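Local coordinates for sortase family protein (Streptococcus agalactiae, PDB 4D7W) that probably acts as a class C sortase, a cysteine transpeptidase that takes part in assembling the type 2b pilus of group B Streptococcus, at residues S2-M6 and K74-Y78; S37-W41 and L157-I162; S67-I71 and D123-K128. One frame throughout, in Å; residues are numbered along the deposited sequence.

Contact 1. Residues S2-M6 and K74-Y78; sequences SRAIM and KLPLY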
loop_
_atom_site.group_PDB
_atom_site.type_symbol
_atom_site.label_atom_id
_atom_site.label_comp_id
_atom_site.label_asym_id
_atom_site.label_seq_id
_atom_site.Cartn_x
_atom_site.Cartn_y
_atom_site.Cartn_z
ATOM N N SER A 2 7.070 -14.367 -8.350
ATOM C CA SER A 2 5.819 -14.438 -7.605
ATOM C C SER A 2 5.887 -15.536 -6.551
ATOM O O SER A 2 4.863 -15.957 -6.015
ATOM C CB SER A 2 4.636 -14.675 -8.548
ATOM O OG SER A 2 4.814 -15.854 -9.320
ATOM N N ARG A 3 7.103 -15.996 -6.267
ATOM C CA ARG A 3 7.339 -16.982 -5.213
ATOM C C ARG A 3 7.052 -16.396 -3.826
ATOM O O ARG A 3 6.619 -17.112 -2.917
ATOM C CB ARG A 3 8.779 -17.508 -5.276
ATOM C CG ARG A 3 9.087 -18.597 -4.256
ATOM C CD ARG A 3 10.504 -19.153 -4.399
ATOM N NE ARG A 3 11.544 -18.165 -4.104
ATOM C CZ ARG A 3 11.946 -17.827 -2.879
ATOM N NH1 ARG A 3 11.392 -18.390 -1.814
ATOM N NH2 ARG A 3 12.901 -16.919 -2.717
ATOM N N ALA A 4 7.310 -15.100 -3.662
ATOM C CA ALA A 4 7.006 -14.423 -2.409
ATOM C C ALA A 4 5.506 -14.508 -2.148
ATOM O O ALA A 4 5.046 -14.742 -1.013
ATOM C CB ALA A 4 7.474 -12.973 -2.455
ATOM N N ILE A 5 4.733 -14.336 -3.209
ATOM C CA ILE A 5 3.288 -14.340 -3.048
ATOM C C ILE A 5 2.808 -15.752 -2.742
ATOM O O ILE A 5 1.991 -15.953 -1.844
ATOM C CB ILE A 5 2.575 -13.778 -4.284
ATOM C CG1 ILE A 5 2.929 -12.293 -4.453
ATOM C CG2 ILE A 5 1.069 -13.963 -4.156
ATOM C CD1 ILE A 5 2.282 -11.627 -5.645
ATOM N N MET A 6 3.328 -16.732 -3.474
ATOM C CA MET A 6 2.979 -18.130 -3.221
ATOM C C MET A 6 3.282 -18.538 -1.782
ATOM O O MET A 6 2.443 -19.144 -1.118
ATOM C CB MET A 6 3.719 -19.058 -4.186
ATOM C CG MET A 6 3.234 -18.965 -5.627
ATOM S SD MET A 6 3.897 -20.265 -6.697
ATOM C CE MET A 6 5.651 -19.868 -6.703
ATOM N N LYS A 74 0.800 -7.945 -10.443
ATOM C CA LYS A 74 0.498 -8.625 -9.199
ATOM C C LYS A 74 1.823 -8.718 -8.459
ATOM O O LYS A 74 2.722 -9.440 -8.889
ATOM C CB LYS A 74 -0.116 -10.006 -9.441
ATOM C CG LYS A 74 -0.648 -10.645 -8.166
ATOM C CD LYS A 74 -1.339 -11.985 -8.423
ATOM C CE LYS A 74 -0.390 -13.170 -8.205
ATOM N NZ LYS A 74 -1.107 -14.454 -7.899
ATOM N N LEU A 75 1.960 -7.944 -7.386
ATOM C CA LEU A 75 3.232 -7.837 -6.667
ATOM C C LEU A 75 3.031 -7.888 -5.170
ATOM O O LEU A 75 1.995 -7.435 -4.660
ATOM C CB LEU A 75 3.956 -6.536 -7.021
ATOM C CG LEU A 75 4.535 -6.355 -8.419
ATOM C CD1 LEU A 75 4.894 -4.893 -8.634
ATOM C CD2 LEU A 75 5.756 -7.224 -8.594
ATOM N N PRO A 76 4.028 -8.429 -4.457
ATOM C CA PRO A 76 4.006 -8.451 -2.988
ATOM C C PRO A 76 4.227 -7.062 -2.396
ATOM O O PRO A 76 5.015 -6.284 -2.941
ATOM C CB PRO A 76 5.161 -9.403 -2.630
ATOM C CG PRO A 76 6.091 -9.347 -3.824
ATOM C CD PRO A 76 5.197 -9.135 -5.023
ATOM N N LEU A 77 3.525 -6.767 -1.303
ATOM C CA LEU A 77 3.602 -5.492 -0.583
ATOM C C LEU A 77 4.432 -5.628 0.671
ATOM O O LEU A 77 4.121 -6.475 1.501
ATOM C CB LEU A 77 2.211 -5.009 -0.149
ATOM C CG LEU A 77 1.242 -4.483 -1.186
ATOM C CD1 LEU A 77 -0.053 -4.087 -0.483
ATOM C CD2 LEU A 77 1.858 -3.295 -1.907
ATOM N N TYR A 78 5.440 -4.781 0.854
ATOM C CA TYR A 78 6.265 -4.882 2.055
ATOM C C TYR A 78 6.161 -3.657 2.973
ATOM O O TYR A 78 5.841 -2.557 2.525
ATOM C CB TYR A 78 7.729 -5.122 1.656
ATOM C CG TYR A 78 7.975 -6.512 1.091
ATOM C CD1 TYR A 78 7.775 -6.778 -0.254
ATOM C CD2 TYR A 78 8.389 -7.563 1.913
ATOM C CE1 TYR A 78 7.990 -8.045 -0.782
ATOM C CE2 TYR A 78 8.593 -8.835 1.396
ATOM C CZ TYR A 78 8.393 -9.060 0.043
ATOM O OH TYR A 78 8.590 -10.301 -0.492
#

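Contact 2. Residues S37-W41 and L157-I162; sequences SGMKW and LRDLQI. With EDO (1,2-ethanediol), chain B.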
loop_
_atom_site.group_PDB
_atom_site.type_symbol
_atom_site.label_atom_id
_atom_site.label_comp_id
_atom_site.label_asym_id
_atom_site.label_seq_id
_atom_site.Cartn_x
_atom_site.Cartn_y
_atom_site.Cartn_z
ATOM N N SER A 37 -4.097 11.713 14.707
ATOM C CA SER A 37 -2.669 11.977 14.535
ATOM C C SER A 37 -2.301 12.547 13.170
ATOM O O SER A 37 -1.300 13.250 13.035
ATOM C CB SER A 37 -1.863 10.697 14.779
ATOM O OG SER A 37 -1.874 9.853 13.638
ATOM N N GLY A 38 -3.095 12.243 12.153
ATOM C CA GLY A 38 -2.710 12.576 10.793
ATOM C C GLY A 38 -1.572 11.666 10.357
ATOM O O GLY A 38 -1.256 10.677 11.033
ATOM N N MET A 39 -0.954 11.980 9.222
ATOM C CA MET A 39 0.168 11.180 8.748
ATOM C C MET A 39 1.307 11.245 9.740
ATOM O O MET A 39 1.590 12.298 10.312
ATOM C CB MET A 39 0.644 11.660 7.381
ATOM C CG MET A 39 -0.373 11.429 6.290
ATOM S SD MET A 39 -0.618 9.673 5.988
ATOM C CE MET A 39 -1.587 9.689 4.488
ATOM N N LYS A 40 1.969 10.118 9.941
ATOM C CA LYS A 40 3.042 10.057 10.912
ATOM C C LYS A 40 4.390 10.216 10.225
ATOM O O LYS A 40 5.192 9.291 10.208
ATOM C CB LYS A 40 2.968 8.743 11.694
ATOM C CG LYS A 40 1.639 8.574 12.446
ATOM C CD LYS A 40 1.697 7.499 13.517
ATOM C CE LYS A 40 2.466 7.967 14.736
ATOM N NZ LYS A 40 1.780 9.061 15.471
ATOM N N TRP A 41 4.625 11.396 9.659
ATOM C CA TRP A 41 5.913 11.737 9.056
ATOM C C TRP A 41 7.072 11.640 10.064
ATOM O O TRP A 41 8.187 11.278 9.700
ATOM C CB TRP A 41 5.876 13.155 8.458
ATOM C CG TRP A 41 4.697 13.435 7.553
ATOM C CD1 TRP A 41 3.661 14.296 7.794
ATOM C CD2 TRP A 41 4.436 12.848 6.271
ATOM N NE1 TRP A 41 2.772 14.278 6.745
ATOM C CE2 TRP A 41 3.225 13.400 5.797
ATOM C CE3 TRP A 41 5.102 11.905 5.485
ATOM C CZ2 TRP A 41 2.669 13.035 4.573
ATOM C CZ3 TRP A 41 4.552 11.552 4.268
ATOM C CH2 TRP A 41 3.345 12.113 3.824
ATOM N N LEU A 157 3.151 17.521 -0.561
ATOM C CA LEU A 157 2.489 16.431 0.151
ATOM C C LEU A 157 1.012 16.699 0.386
ATOM O O LEU A 157 0.378 16.022 1.194
ATOM C CB LEU A 157 3.172 16.172 1.492
ATOM C CG LEU A 157 4.642 15.772 1.441
ATOM C CD1 LEU A 157 5.129 15.449 2.846
ATOM C CD2 LEU A 157 4.846 14.594 0.502
ATOM N N ARG A 158 0.477 17.678 -0.334
ATOM C CA ARG A 158 -0.890 18.138 -0.133
ATOM C C ARG A 158 -1.929 17.073 -0.431
ATOM O O ARG A 158 -2.996 17.051 0.194
ATOM C CB ARG A 158 -1.162 19.366 -0.998
ATOM C CG ARG A 158 -0.394 20.607 -0.579
ATOM C CD ARG A 158 -0.734 21.781 -1.482
ATOM N NE ARG A 158 -0.210 21.577 -2.826
ATOM C CZ ARG A 158 -0.326 22.455 -3.815
ATOM N NH1 ARG A 158 -0.955 23.605 -3.615
ATOM N NH2 ARG A 158 0.190 22.185 -5.006
ATOM N N ASP A 159 -1.627 16.197 -1.383
ATOM C CA ASP A 159 -2.571 15.155 -1.755
ATOM C C ASP A 159 -2.346 13.870 -0.969
ATOM O O ASP A 159 -2.996 12.859 -1.228
ATOM C CB ASP A 159 -2.485 14.867 -3.247
ATOM C CG ASP A 159 -2.628 16.120 -4.082
ATOM O OD1 ASP A 159 -3.722 16.723 -4.043
ATOM O OD2 ASP A 159 -1.652 16.500 -4.770
ATOM N N LEU A 160 -1.436 13.918 -0.004
ATOM C CA LEU A 160 -1.035 12.713 0.710
ATOM C C LEU A 160 -1.329 12.853 2.206
ATOM O O LEU A 160 -0.497 12.526 3.045
ATOM C CB LEU A 160 0.442 12.421 0.457
ATOM C CG LEU A 160 0.797 12.109 -1.003
ATOM C CD1 LEU A 160 2.300 12.040 -1.213
ATOM C CD2 LEU A 160 0.145 10.815 -1.463
ATOM N N GLN A 161 -2.525 13.345 2.537
ATOM C CA GLN A 161 -2.879 13.583 3.933
ATOM C C GLN A 161 -4.090 12.757 4.355
ATOM O O GLN A 161 -4.824 12.237 3.517
ATOM C CB GLN A 161 -3.156 15.079 4.171
ATOM C CG GLN A 161 -2.016 16.006 3.735
ATOM C CD GLN A 161 -0.754 15.829 4.572
ATOM O OE1 GLN A 161 -0.816 15.436 5.742
ATOM N NE2 GLN A 161 0.402 16.121 3.973
ATOM N N ILE A 162 -4.292 12.632 5.666
ATOM C CA ILE A 162 -5.469 11.943 6.178
ATOM C C ILE A 162 -6.659 12.840 5.988
ATOM O O ILE A 162 -6.580 14.025 6.304
ATOM C CB ILE A 162 -5.345 11.601 7.672
ATOM C CG1 ILE A 162 -4.192 10.615 7.893
ATOM C CG2 ILE A 162 -6.681 11.080 8.194
ATOM C CD1 ILE A 162 -4.416 9.239 7.298
HETATM C C1 EDO B . -5.882 14.804 0.778
HETATM O O1 EDO B . -4.456 14.903 0.797
HETATM C C2 EDO B . -6.276 13.433 0.245
HETATM O O2 EDO B . -5.950 13.371 -1.139
HETATM O O HOH W 1 -2.437 13.919 7.572
#

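Contact 3. Residues S67-I71 and D123-K128; sequences SIPKI and DLDKLK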
loop_
_atom_site.group_PDB
_atom_site.type_symbol
_atom_site.label_atom_id
_atom_site.label_comp_id
_atom_site.label_asym_id
_atom_site.label_seq_id
_atom_site.Cartn_x
_atom_site.Cartn_y
_atom_site.Cartn_z
ATOM N N SER A 67 -3.014 -6.136 -6.722
ATOM C CA SER A 67 -3.413 -6.605 -8.051
ATOM C C SER A 67 -4.007 -5.463 -8.847
ATOM O O SER A 67 -4.945 -4.806 -8.384
ATOM C CB SER A 67 -4.441 -7.734 -7.960
ATOM O OG SER A 67 -3.879 -8.889 -7.383
ATOM N N ILE A 68 -3.464 -5.240 -10.038
ATOM C CA ILE A 68 -3.927 -4.176 -10.916
ATOM C C ILE A 68 -4.141 -4.749 -12.303
ATOM O O ILE A 68 -3.305 -4.553 -13.200
ATOM C CB ILE A 68 -2.928 -3.015 -10.983
ATOM C CG1 ILE A 68 -2.410 -2.687 -9.583
ATOM C CG2 ILE A 68 -3.571 -1.796 -11.635
ATOM C CD1 ILE A 68 -1.409 -1.570 -9.564
ATOM N N PRO A 69 -5.261 -5.466 -12.475
ATOM C CA PRO A 69 -5.638 -6.226 -13.672
ATOM C C PRO A 69 -5.443 -5.454 -14.958
ATOM O O PRO A 69 -5.036 -6.043 -15.951
ATOM C CB PRO A 69 -7.122 -6.517 -13.440
ATOM C CG PRO A 69 -7.225 -6.637 -11.954
ATOM C CD PRO A 69 -6.275 -5.593 -11.409
ATOM N N LYS A 70 -5.729 -4.158 -14.943
ATOM C CA LYS A 70 -5.666 -3.389 -16.172
ATOM C C LYS A 70 -4.251 -3.356 -16.760
ATOM O O LYS A 70 -4.086 -3.365 -17.980
ATOM C CB LYS A 70 -6.176 -1.969 -15.944
ATOM C CG LYS A 70 -6.348 -1.217 -17.247
ATOM C CD LYS A 70 -6.781 0.217 -17.033
ATOM C CE LYS A 70 -7.158 0.864 -18.355
ATOM N NZ LYS A 70 -7.485 2.305 -18.173
ATOM N N ILE A 71 -3.234 -3.334 -15.901
ATOM C CA ILE A 71 -1.856 -3.265 -16.374
ATOM C C ILE A 71 -1.062 -4.517 -16.016
ATOM O O ILE A 71 0.169 -4.512 -16.070
ATOM C CB ILE A 71 -1.126 -2.027 -15.811
ATOM C CG1 ILE A 71 -1.055 -2.100 -14.277
ATOM C CG2 ILE A 71 -1.814 -0.750 -16.262
ATOM C CD1 ILE A 71 -0.482 -0.858 -13.622
ATOM N N ASP A 123 3.679 1.170 -15.690
ATOM C CA ASP A 123 2.500 1.498 -16.480
ATOM C C ASP A 123 1.416 2.179 -15.660
ATOM O O ASP A 123 0.243 2.164 -16.042
ATOM C CB ASP A 123 1.951 0.236 -17.150
ATOM C CG ASP A 123 2.886 -0.301 -18.222
ATOM O OD1 ASP A 123 3.602 0.512 -18.844
ATOM O OD2 ASP A 123 2.916 -1.530 -18.431
ATOM N N LEU A 124 1.809 2.787 -14.540
ATOM C CA LEU A 124 0.841 3.402 -13.636
ATOM C C LEU A 124 0.071 4.501 -14.360
ATOM O O LEU A 124 -1.077 4.796 -14.037
ATOM C CB LEU A 124 1.531 3.963 -12.389
ATOM C CG LEU A 124 0.584 4.046 -11.190
ATOM C CD1 LEU A 124 0.189 2.642 -10.752
ATOM C CD2 LEU A 124 1.185 4.827 -10.031
ATOM N N ASP A 125 0.702 5.090 -15.371
ATOM C CA ASP A 125 0.055 6.149 -16.118
ATOM C C ASP A 125 -1.109 5.638 -16.974
ATOM O O ASP A 125 -1.881 6.430 -17.498
ATOM C CB ASP A 125 1.083 6.878 -17.001
ATOM C CG ASP A 125 1.787 5.953 -17.980
ATOM O OD1 ASP A 125 2.035 4.777 -17.655
ATOM O OD2 ASP A 125 2.102 6.409 -19.084
ATOM N N LYS A 126 -1.234 4.328 -17.137
ATOM C CA LYS A 126 -2.332 3.797 -17.947
ATOM C C LYS A 126 -3.658 3.802 -17.166
ATOM O O LYS A 126 -4.741 3.703 -17.751
ATOM C CB LYS A 126 -2.014 2.380 -18.445
ATOM C CG LYS A 126 -0.758 2.251 -19.328
ATOM C CD LYS A 126 -0.873 3.037 -20.616
ATOM C CE LYS A 126 0.268 2.697 -21.597
ATOM N NZ LYS A 126 1.629 3.015 -21.062
ATOM N N LEU A 127 -3.571 3.917 -15.844
ATOM C CA LEU A 127 -4.765 3.949 -15.000
ATOM C C LEU A 127 -5.573 5.215 -15.192
ATOM O O LEU A 127 -5.023 6.301 -15.400
ATOM C CB LEU A 127 -4.387 3.817 -13.532
ATOM C CG LEU A 127 -3.774 2.474 -13.139
ATOM C CD1 LEU A 127 -3.506 2.425 -11.644
ATOM C CD2 LEU A 127 -4.708 1.353 -13.549
ATOM N N LYS A 128 -6.886 5.068 -15.081
ATOM C CA LYS A 128 -7.828 6.137 -15.382
ATOM C C LYS A 128 -8.869 6.241 -14.260
ATOM O O LYS A 128 -9.106 5.258 -13.556
ATOM C CB LYS A 128 -8.494 5.849 -16.723
ATOM C CG LYS A 128 -9.064 7.044 -17.423
ATOM C CD LYS A 128 -9.415 6.680 -18.863
ATOM C CE LYS A 128 -8.263 5.955 -19.554
ATOM N NZ LYS A 128 -8.588 5.640 -20.976
HETATM O O HOH W 2 2.527 -3.100 -16.386
#

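Contact 1. Residues S2-M6 and K74-Y78
Ile5 and Ala4, in the first turn of N-terminal helix 3-13, rest on strand 73-79 of the sortase beta-barrel. The contact is mainly van der Waals, with the aliphatic atoms of Ile5 and Ala4 against the strand. It joins the N-terminal helical region to the barrel wall. Its tight part is Ile5, which is buried. CG1 stands beside the backbone N (chi1 -65°) and the chain runs on extended to CD1. Ile5 CD1 presses on the Leu75-Pro76 peptide, 3.8 Å from Pro76 N. It also touches the proline ring, with Ile5 CD1 3.9 Å from Pro76 CD. The two side chains cross at about a right angle. Lys74 is exposed, yet its aliphatic part flanks the same methyl, Lys74 CG and CE each 4.0 Å from Ile5 CD1. Tyr65 of the adjoining strand 62-68 touches both Ile5 and Lys74.

Toward Tyr78 the contact is looser. Ala4 and Tyr78 are partly exposed. Ala4 reaches the strand with one methyl, its CB 4.1 Å from Pro76 CG. Tyr78 does not aim its CB at the helix, but the far end of its ring approaches. There Tyr78 OH lies 3.5 Å from Ala4 CB.

Contact 2. Residues S37-W41 and L157-I162
Two loops meet at one end of the sortase barrel. One holds Met39 and Trp41 and follows helix 34-37. The other, 157-162, leads from strand 140-152 to strand 167-175; in sortases the loop at this position generally borders the groove for the sorting signal. The N-terminal loop probably belongs to the region that carries the lid in class C relatives.

The indole of Trp41 lies between Met39 CB and Leu157 CD1, one over each face. The leucine makes a CH-pi contact, with Leu157 CD1 3.9 Å from the centroid of the six-membered ring of Trp41. The amide of Gln161 comes to the indole edge, its plane turned 59° from the ring. The type I turn 157-160 is closed by Leu160 N to Leu157 O. Gln161 NE2 grips the same Leu157 O at 2.8 Å, from the opposite face of the carbonyl.

The chi1 of Met39 (-67°) sets CG near Leu160 O. A bend at chi2 folds the chain back, with Met39 CE 3.4 Å from Leu160 O. This carbonyl is buried without a polar partner. Ile162 packs CG1 against the backbone, 3.7 Å from Gly38 C, and its CD1 against Met39 CE. Gly38 has the positive phi of a helix-ending residue.

An ethanediol, probably from the crystallisation liquor, binds Arg158 O, Asp159 O and Gln161 N. One water bridges the loops: it accepts from Met39 N at 2.9 Å and from Ile162 N at 3.0 Å, and donates to Gln161 OE1 at 2.9 Å.

Contact 3. Residues S67-I71 and D123-K128
Ile71 and Lys70 reach from the turn of the hairpin between strands 62-68 and 73-79 to segment 123-128, which contains a short 3-10 turn. The hairpin turn is held by Ile71 N bonding to Ile68 O.

Ile71 holds CG1 between its backbone N and carbonyl carbon (chi1 62°). Ile71 CG2 thus points at the other segment, 3.6 Å from Asp123 O and 3.8 Å from Lys126 CB. CD1 also approaches Asp123 O. Beside this pair one water donates to both Ile71 O and Asp123 OD2, the latter at 2.6 Å.

Lys70 is fully extended, with CG trans to the backbone N (chi1 -170°). Its length carries NZ to the carbonyl of Lys126, where Lys70 NZ donates to Lys126 O at 3.1 Å, 23° from the carbonyl plane. The same ammonium forms a salt bridge with Asp131. That carboxylate probably offsets the nearness of Lys128, whose NZ is 4.5 Å from Lys70 NZ.

Lys126 does otherwise. Its CB faces the hairpin turn, but bends at chi2 and chi4 lead the chain away. NZ thus joins Asp123 and Asp125 in a network of long salt bridges.

Leu127 turns its CD2 inward, 3.9 Å from Ile68 CG2, the two side chains crossing at about a right angle. Around this apolar end lie the barrel strands. Ile68 touches Leu171 of strand 167-175 and Trp133 of strand 132-137, Leu127 touches Val186 of strand 182-191, and Leu124 lies against both 167-175 and 182-191.

Contacts 1 and 3 share one part of the barrel sheet. Strands 62-68 and 73-79 are antiparallel neighbours, and the turn between them belongs to contact 3. The centres of contacts 1 and 3 are about 17 Å apart, and they touch where Lys74 CG meets Ser67 OG at 3.8 Å. Contact 2 stands apart, its centre about 27 Å from that of contact 1 and 24 Å from that of contact 3. It alone includes the bound ethanediol, which Arg187 of strand 182-191 also holds. In sortases the active-site cysteine lies near the end of the strand matching 167-175. The loop of contact 2 leads into that strand and probably borders the sorting-signal groove; Leu124 of contact 3 packs on its Thr173.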